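Local coordinates for protein heme oxygenase (mycobilin-producing) (Mycobacterium tuberculosis, PDB 3HX9) that degrades heme by oxidation to mycobilins with release of iron, as a homodimer whose active site here holds two hemes, at residues Val4-Ile9 / Leu90-Val95; Ala8-Ala13 / Val83-Ser88. All blocks are in the same frame, centred on the assembly; numbering follows the deposited sequence.

Contact 1 (Val4-Ile9 / Leu90-Val95). With HEM (protoporphyrin IX containing Fe), chain E.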
# COMPACT_ATOMS: atom_id res chain seq x y z
N VAL A 4 0.41 5.86 -6.51
CA VAL A 4 1.17 5.27 -5.40
C VAL A 4 2.39 4.60 -6.01
O VAL A 4 2.28 3.88 -7.02
CB VAL A 4 0.28 4.19 -4.68
CG1 VAL A 4 1.15 3.48 -3.66
CG2 VAL A 4 -0.78 4.84 -3.87
N LYS A 5 3.55 4.90 -5.45
CA LYS A 5 4.80 4.27 -5.87
C LYS A 5 5.37 3.56 -4.66
O LYS A 5 5.70 4.20 -3.67
CB LYS A 5 5.74 5.36 -6.35
CG LYS A 5 5.12 6.27 -7.50
CD LYS A 5 4.88 5.42 -8.82
CE LYS A 5 4.54 6.26 -10.09
NZ LYS A 5 4.07 7.43 -9.56
N ILE A 6 5.52 2.24 -4.72
CA ILE A 6 5.93 1.53 -3.53
C ILE A 6 7.34 0.99 -3.84
O ILE A 6 7.47 0.29 -4.87
CB ILE A 6 5.01 0.29 -3.33
CG1 ILE A 6 3.53 0.74 -3.20
CG2 ILE A 6 5.50 -0.54 -2.04
CD1 ILE A 6 2.57 -0.31 -2.63
N ASN A 7 8.30 1.30 -3.00
CA ASN A 7 9.58 0.57 -3.08
C ASN A 7 9.48 -0.62 -2.20
O ASN A 7 9.38 -0.45 -0.98
CB ASN A 7 10.78 1.47 -2.77
CG ASN A 7 12.07 0.94 -3.41
OD1 ASN A 7 13.11 0.98 -2.76
ND2 ASN A 7 11.98 0.49 -4.63
N ALA A 8 9.54 -1.83 -2.79
CA ALA A 8 9.43 -3.03 -1.98
C ALA A 8 10.85 -3.52 -1.78
O ALA A 8 11.45 -4.04 -2.72
CB ALA A 8 8.49 -4.12 -2.64
N ILE A 9 11.36 -3.38 -0.57
CA ILE A 9 12.82 -3.51 -0.30
C ILE A 9 13.10 -4.76 0.49
O ILE A 9 12.37 -5.15 1.41
CB ILE A 9 13.39 -2.28 0.36
CG1 ILE A 9 12.59 -1.91 1.63
CG2 ILE A 9 13.33 -1.19 -0.64
CD1 ILE A 9 13.22 -0.76 2.43
N LEU A 90 6.96 -0.78 -7.36
CA LEU A 90 5.66 -1.22 -7.75
C LEU A 90 4.85 0.06 -7.95
O LEU A 90 4.81 0.89 -7.03
CB LEU A 90 4.97 -2.11 -6.67
CG LEU A 90 5.93 -3.10 -6.01
CD1 LEU A 90 5.24 -3.84 -4.87
CD2 LEU A 90 6.53 -4.11 -7.04
N GLU A 91 4.24 0.21 -9.13
CA GLU A 91 3.58 1.48 -9.45
C GLU A 91 2.12 1.35 -9.78
O GLU A 91 1.70 0.48 -10.53
CB GLU A 91 4.26 2.16 -10.66
CG GLU A 91 5.80 2.17 -10.54
CD GLU A 91 6.46 2.94 -11.68
OE1 GLU A 91 5.98 4.03 -12.10
OE2 GLU A 91 7.52 2.47 -12.13
N PHE A 92 1.32 2.25 -9.20
CA PHE A 92 -0.11 2.06 -9.29
C PHE A 92 -0.78 3.42 -9.49
O PHE A 92 -0.21 4.44 -9.16
CB PHE A 92 -0.74 1.55 -7.97
CG PHE A 92 -0.22 0.22 -7.53
CD1 PHE A 92 -0.92 -0.94 -7.87
CD2 PHE A 92 0.95 0.14 -6.78
CE1 PHE A 92 -0.42 -2.24 -7.44
CE2 PHE A 92 1.45 -1.16 -6.33
CZ PHE A 92 0.76 -2.31 -6.70
N GLU A 93 -2.01 3.36 -9.94
CA GLU A 93 -2.90 4.55 -9.98
C GLU A 93 -4.02 4.35 -8.96
O GLU A 93 -4.55 3.27 -8.78
CB GLU A 93 -3.49 4.76 -11.38
CG GLU A 93 -2.51 5.35 -12.44
CD GLU A 93 -2.93 5.09 -13.93
OE1 GLU A 93 -3.97 4.43 -14.17
OE2 GLU A 93 -2.18 5.52 -14.85
N VAL A 94 -4.40 5.40 -8.25
CA VAL A 94 -5.46 5.25 -7.26
C VAL A 94 -6.84 5.33 -7.96
O VAL A 94 -7.16 6.31 -8.66
CB VAL A 94 -5.36 6.35 -6.18
CG1 VAL A 94 -6.49 6.19 -5.18
CG2 VAL A 94 -4.04 6.30 -5.48
N VAL A 95 -7.64 4.27 -7.80
CA VAL A 95 -8.97 4.18 -8.48
C VAL A 95 -9.99 4.81 -7.54
O VAL A 95 -10.94 5.54 -7.98
CB VAL A 95 -9.37 2.70 -8.75
CG1 VAL A 95 -10.77 2.63 -9.38
CG2 VAL A 95 -8.36 2.04 -9.72
CHA HEM E . 17.30 2.80 -0.25
CHB HEM E . 14.85 6.25 2.16
CHC HEM E . 11.51 6.28 -1.39
CHD HEM E . 14.45 3.53 -4.11
C1A HEM E . 16.86 3.68 0.71
C2A HEM E . 17.48 3.81 2.02
C3A HEM E . 16.82 4.77 2.67
C4A HEM E . 15.76 5.24 1.85
CMA HEM E . 17.03 5.26 4.10
CAA HEM E . 18.69 2.97 2.50
CBA HEM E . 18.17 1.64 3.08
CGA HEM E . 19.23 0.71 3.65
O1A HEM E . 19.36 -0.38 3.13
O2A HEM E . 19.93 1.05 4.61
C1B HEM E . 13.74 6.51 1.39
C2B HEM E . 12.68 7.42 1.81
C3B HEM E . 11.74 7.42 0.83
C4B HEM E . 12.18 6.51 -0.22
CMB HEM E . 12.63 8.24 3.10
CAB HEM E . 10.43 8.20 0.91
CBB HEM E . 9.78 8.65 -0.16
C1C HEM E . 12.03 5.55 -2.43
C2C HEM E . 11.35 5.28 -3.67
C3C HEM E . 12.19 4.49 -4.36
C4C HEM E . 13.39 4.28 -3.62
CMC HEM E . 9.90 5.65 -4.06
CAC HEM E . 11.95 3.91 -5.74
CBC HEM E . 11.74 4.79 -6.72
C1D HEM E . 15.48 3.07 -3.33
C2D HEM E . 16.44 2.11 -3.79
C3D HEM E . 17.33 1.87 -2.58
C4D HEM E . 16.79 2.70 -1.52
CMD HEM E . 16.49 1.51 -5.23
CAD HEM E . 18.53 0.91 -2.52
CBD HEM E . 17.92 -0.43 -2.07
CGD HEM E . 18.99 -1.52 -2.20
O1D HEM E . 20.18 -1.19 -2.24
O2D HEM E . 18.71 -2.73 -2.37
NA HEM E . 15.79 4.58 0.63
NB HEM E . 13.42 6.00 0.17
NC HEM E . 13.29 4.96 -2.43
ND HEM E . 15.68 3.34 -1.99
FE HEM E . 14.41 4.44 -0.79

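Contact 2 (Ala8-Ala13 / Val83-Ser88). With HEM (protoporphyrin IX containing Fe), chain E.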
# COMPACT_ATOMS: atom_id res chain seq x y z
N ALA A 8 9.54 -1.83 -2.79
CA ALA A 8 9.43 -3.03 -1.98
C ALA A 8 10.85 -3.52 -1.78
O ALA A 8 11.45 -4.04 -2.72
CB ALA A 8 8.49 -4.12 -2.64
N ILE A 9 11.36 -3.38 -0.57
CA ILE A 9 12.82 -3.51 -0.30
C ILE A 9 13.10 -4.76 0.49
O ILE A 9 12.37 -5.15 1.41
CB ILE A 9 13.39 -2.28 0.36
CG1 ILE A 9 12.59 -1.91 1.63
CG2 ILE A 9 13.33 -1.19 -0.64
CD1 ILE A 9 13.22 -0.76 2.43
N GLU A 10 14.08 -5.49 -0.01
CA GLU A 10 14.50 -6.75 0.62
C GLU A 10 15.43 -6.44 1.77
O GLU A 10 16.46 -5.83 1.59
CB GLU A 10 15.19 -7.63 -0.44
CG GLU A 10 14.18 -8.30 -1.42
CD GLU A 10 14.72 -8.46 -2.88
OE1 GLU A 10 13.98 -8.16 -3.87
OE2 GLU A 10 15.90 -8.86 -3.04
N VAL A 11 15.08 -6.84 2.98
CA VAL A 11 15.82 -6.45 4.15
C VAL A 11 16.21 -7.72 4.84
O VAL A 11 15.36 -8.48 5.16
CB VAL A 11 14.91 -5.66 5.12
CG1 VAL A 11 15.67 -5.31 6.36
CG2 VAL A 11 14.53 -4.37 4.45
N PRO A 12 17.50 -7.94 5.11
CA PRO A 12 17.88 -9.23 5.75
C PRO A 12 17.20 -9.42 7.09
O PRO A 12 16.97 -8.47 7.83
CB PRO A 12 19.39 -9.03 6.02
CG PRO A 12 19.83 -8.21 4.88
CD PRO A 12 18.68 -7.20 4.66
N ALA A 13 16.85 -10.65 7.42
CA ALA A 13 16.30 -10.92 8.74
C ALA A 13 17.29 -10.46 9.81
O ALA A 13 18.52 -10.72 9.72
CB ALA A 13 15.97 -12.39 8.87
N VAL A 83 21.57 -1.50 3.94
CA VAL A 83 21.35 -2.82 4.54
C VAL A 83 20.46 -3.67 3.63
O VAL A 83 20.62 -4.90 3.57
CB VAL A 83 20.85 -2.79 6.00
CG1 VAL A 83 21.94 -2.21 6.95
CG2 VAL A 83 19.56 -2.01 6.12
N ALA A 84 19.59 -3.01 2.86
CA ALA A 84 18.77 -3.73 1.88
C ALA A 84 19.54 -4.50 0.81
O ALA A 84 20.62 -4.12 0.39
CB ALA A 84 17.72 -2.79 1.25
N THR A 85 19.00 -5.61 0.37
CA THR A 85 19.67 -6.42 -0.64
C THR A 85 18.94 -6.50 -1.97
O THR A 85 19.18 -7.40 -2.81
CB THR A 85 19.91 -7.84 -0.08
OG1 THR A 85 18.67 -8.39 0.36
CG2 THR A 85 20.84 -7.77 1.15
N GLY A 86 18.03 -5.56 -2.20
CA GLY A 86 17.37 -5.50 -3.49
C GLY A 86 16.11 -4.65 -3.28
O GLY A 86 15.70 -4.40 -2.12
N ALA A 87 15.52 -4.22 -4.38
CA ALA A 87 14.28 -3.44 -4.30
C ALA A 87 13.51 -3.64 -5.61
O ALA A 87 14.12 -3.85 -6.70
CB ALA A 87 14.65 -1.99 -4.11
N SER A 88 12.20 -3.47 -5.53
CA SER A 88 11.35 -3.52 -6.71
C SER A 88 10.40 -2.34 -6.57
O SER A 88 9.72 -2.26 -5.57
CB SER A 88 10.50 -4.79 -6.74
OG SER A 88 11.37 -5.94 -6.89
CHA HEM E . 17.30 2.80 -0.25
CHB HEM E . 14.85 6.25 2.16
CHC HEM E . 11.51 6.28 -1.39
CHD HEM E . 14.45 3.53 -4.11
C1A HEM E . 16.86 3.68 0.71
C2A HEM E . 17.48 3.81 2.02
C3A HEM E . 16.82 4.77 2.67
C4A HEM E . 15.76 5.24 1.85
CMA HEM E . 17.03 5.26 4.10
CAA HEM E . 18.69 2.97 2.50
CBA HEM E . 18.17 1.64 3.08
CGA HEM E . 19.23 0.71 3.65
O1A HEM E . 19.36 -0.38 3.13
O2A HEM E . 19.93 1.05 4.61
C1B HEM E . 13.74 6.51 1.39
C2B HEM E . 12.68 7.42 1.81
C3B HEM E . 11.74 7.42 0.83
C4B HEM E . 12.18 6.51 -0.22
CMB HEM E . 12.63 8.24 3.10
CAB HEM E . 10.43 8.20 0.91
CBB HEM E . 9.78 8.65 -0.16
C1C HEM E . 12.03 5.55 -2.43
C2C HEM E . 11.35 5.28 -3.67
C3C HEM E . 12.19 4.49 -4.36
C4C HEM E . 13.39 4.28 -3.62
CMC HEM E . 9.90 5.65 -4.06
CAC HEM E . 11.95 3.91 -5.74
CBC HEM E . 11.74 4.79 -6.72
C1D HEM E . 15.48 3.07 -3.33
C2D HEM E . 16.44 2.11 -3.79
C3D HEM E . 17.33 1.87 -2.58
C4D HEM E . 16.79 2.70 -1.52
CMD HEM E . 16.49 1.51 -5.23
CAD HEM E . 18.53 0.91 -2.52
CBD HEM E . 17.92 -0.43 -2.07
CGD HEM E . 18.99 -1.52 -2.20
O1D HEM E . 20.18 -1.19 -2.24
O2D HEM E . 18.71 -2.73 -2.37
NA HEM E . 15.79 4.58 0.63
NB HEM E . 13.42 6.00 0.17
NC HEM E . 13.29 4.96 -2.43
ND HEM E . 15.68 3.34 -1.99
FE HEM E . 14.41 4.44 -0.79
O HOH W 1 11.93 -6.43 -4.17

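Contact 1 (Val4-Ile9 / Leu90-Val95)
The ring of Phe92 has the carbonyl oxygen of Val4 at its edge, in plane, and meets the methyl tip of Ile6 obliquely, with CD1 of Ile6 4.0 Å from CE2 of Phe92. Phe52 of the second subunit brings its own ring against it, the planes inclined at about 40°. Phe92 CG stands anti to its carbonyl carbon (chi1 -61°), which brings CE2 to the end of Ile6; Val4, Ile6 and Leu90 share this face of the sheet. Farther along it, Ala8 CB touches Leu90 CD1 at 4.0 Å. The backbones run antiparallel, and Val4-Phe92 and Ile6-Leu90 are hydrogen-bonded pairs; the bond from Ile6 N to Leu90 O, 2.8 Å long, is nearly straight at 172°. On the other face Lys5 bends at chi2 and lays its aliphatic chain across Glu91, CE lying 3.3 Å from OE1, while its NZ remains 4.7 Å from Glu91 OE1. Asn7, on the same face as Lys5, carries OD1 to 3.2 Å from CHD of the heme. One face is therefore an apolar core shared with the second subunit, whereas the opposite one offers polar groups whose opposite charges probably attract without direct pairing, and an amide for the porphyrin.

Contact 2 (Ala8-Ala13 / Val83-Ser88)
A water is gripped by three groups: it donates to Ala8 O at 2.8 Å and to Glu10 OE1 at 2.7 Å, and accepts from Ser88 OG. It thus ties a carboxylate and a hydroxyl to the backbone beside the Ala8-Ser88 pair. The bend of Glu10 at chi2 (146°) lays its carboxylate alongside Gly86, with OE2 3.7 Å from the glycine CA. Next along the chain, Gly86 O accepts from Glu10 N, whose nitrogen stands above the carbonyl plane, and Glu10 O accepts from Thr85 N at 2.8 Å. Pro12 CG meets the Thr85 methyl CG2 at 3.9 Å. On the heme side, Ile9 CG2 packs against Ala87 CB. The amides of Val83 and Ala84 receive a propionate of the heme. Ala84 N donates to heme O1A over 2.7 Å in a practically linear bond (179°). Val83 N makes a sound bond to heme O2A and a weak one to O1A. Consecutive main-chain amides holding a propionate, on the loop that leads into strand 87-99 and is bonded to the chain beyond strand 3-9, form the propionate-binding rim of this heme pocket in the dimeric alpha-beta barrel fold.

Contacts 1 and 2 are successive parts of one antiparallel ladder between strands 3-9 and 87-99, their centres about 16 Å apart. Ala8 and Ile9 belong to both. As the chain passes from 4-9 into 8-13, its partner runs the other way, with 83-88 leading into 90-95, and the helices 16-25, 60-68 and 70-73 and two further strands lie between. Contact 1 is the buried part, where strand 87-99 also pairs with a strand of the second subunit and carries the sheet across the interface. Contact 2 is its less buried end at the heme propionates. The ladder consequently joins the dimer interface to the heme pocket, and both contacts touch the same heme.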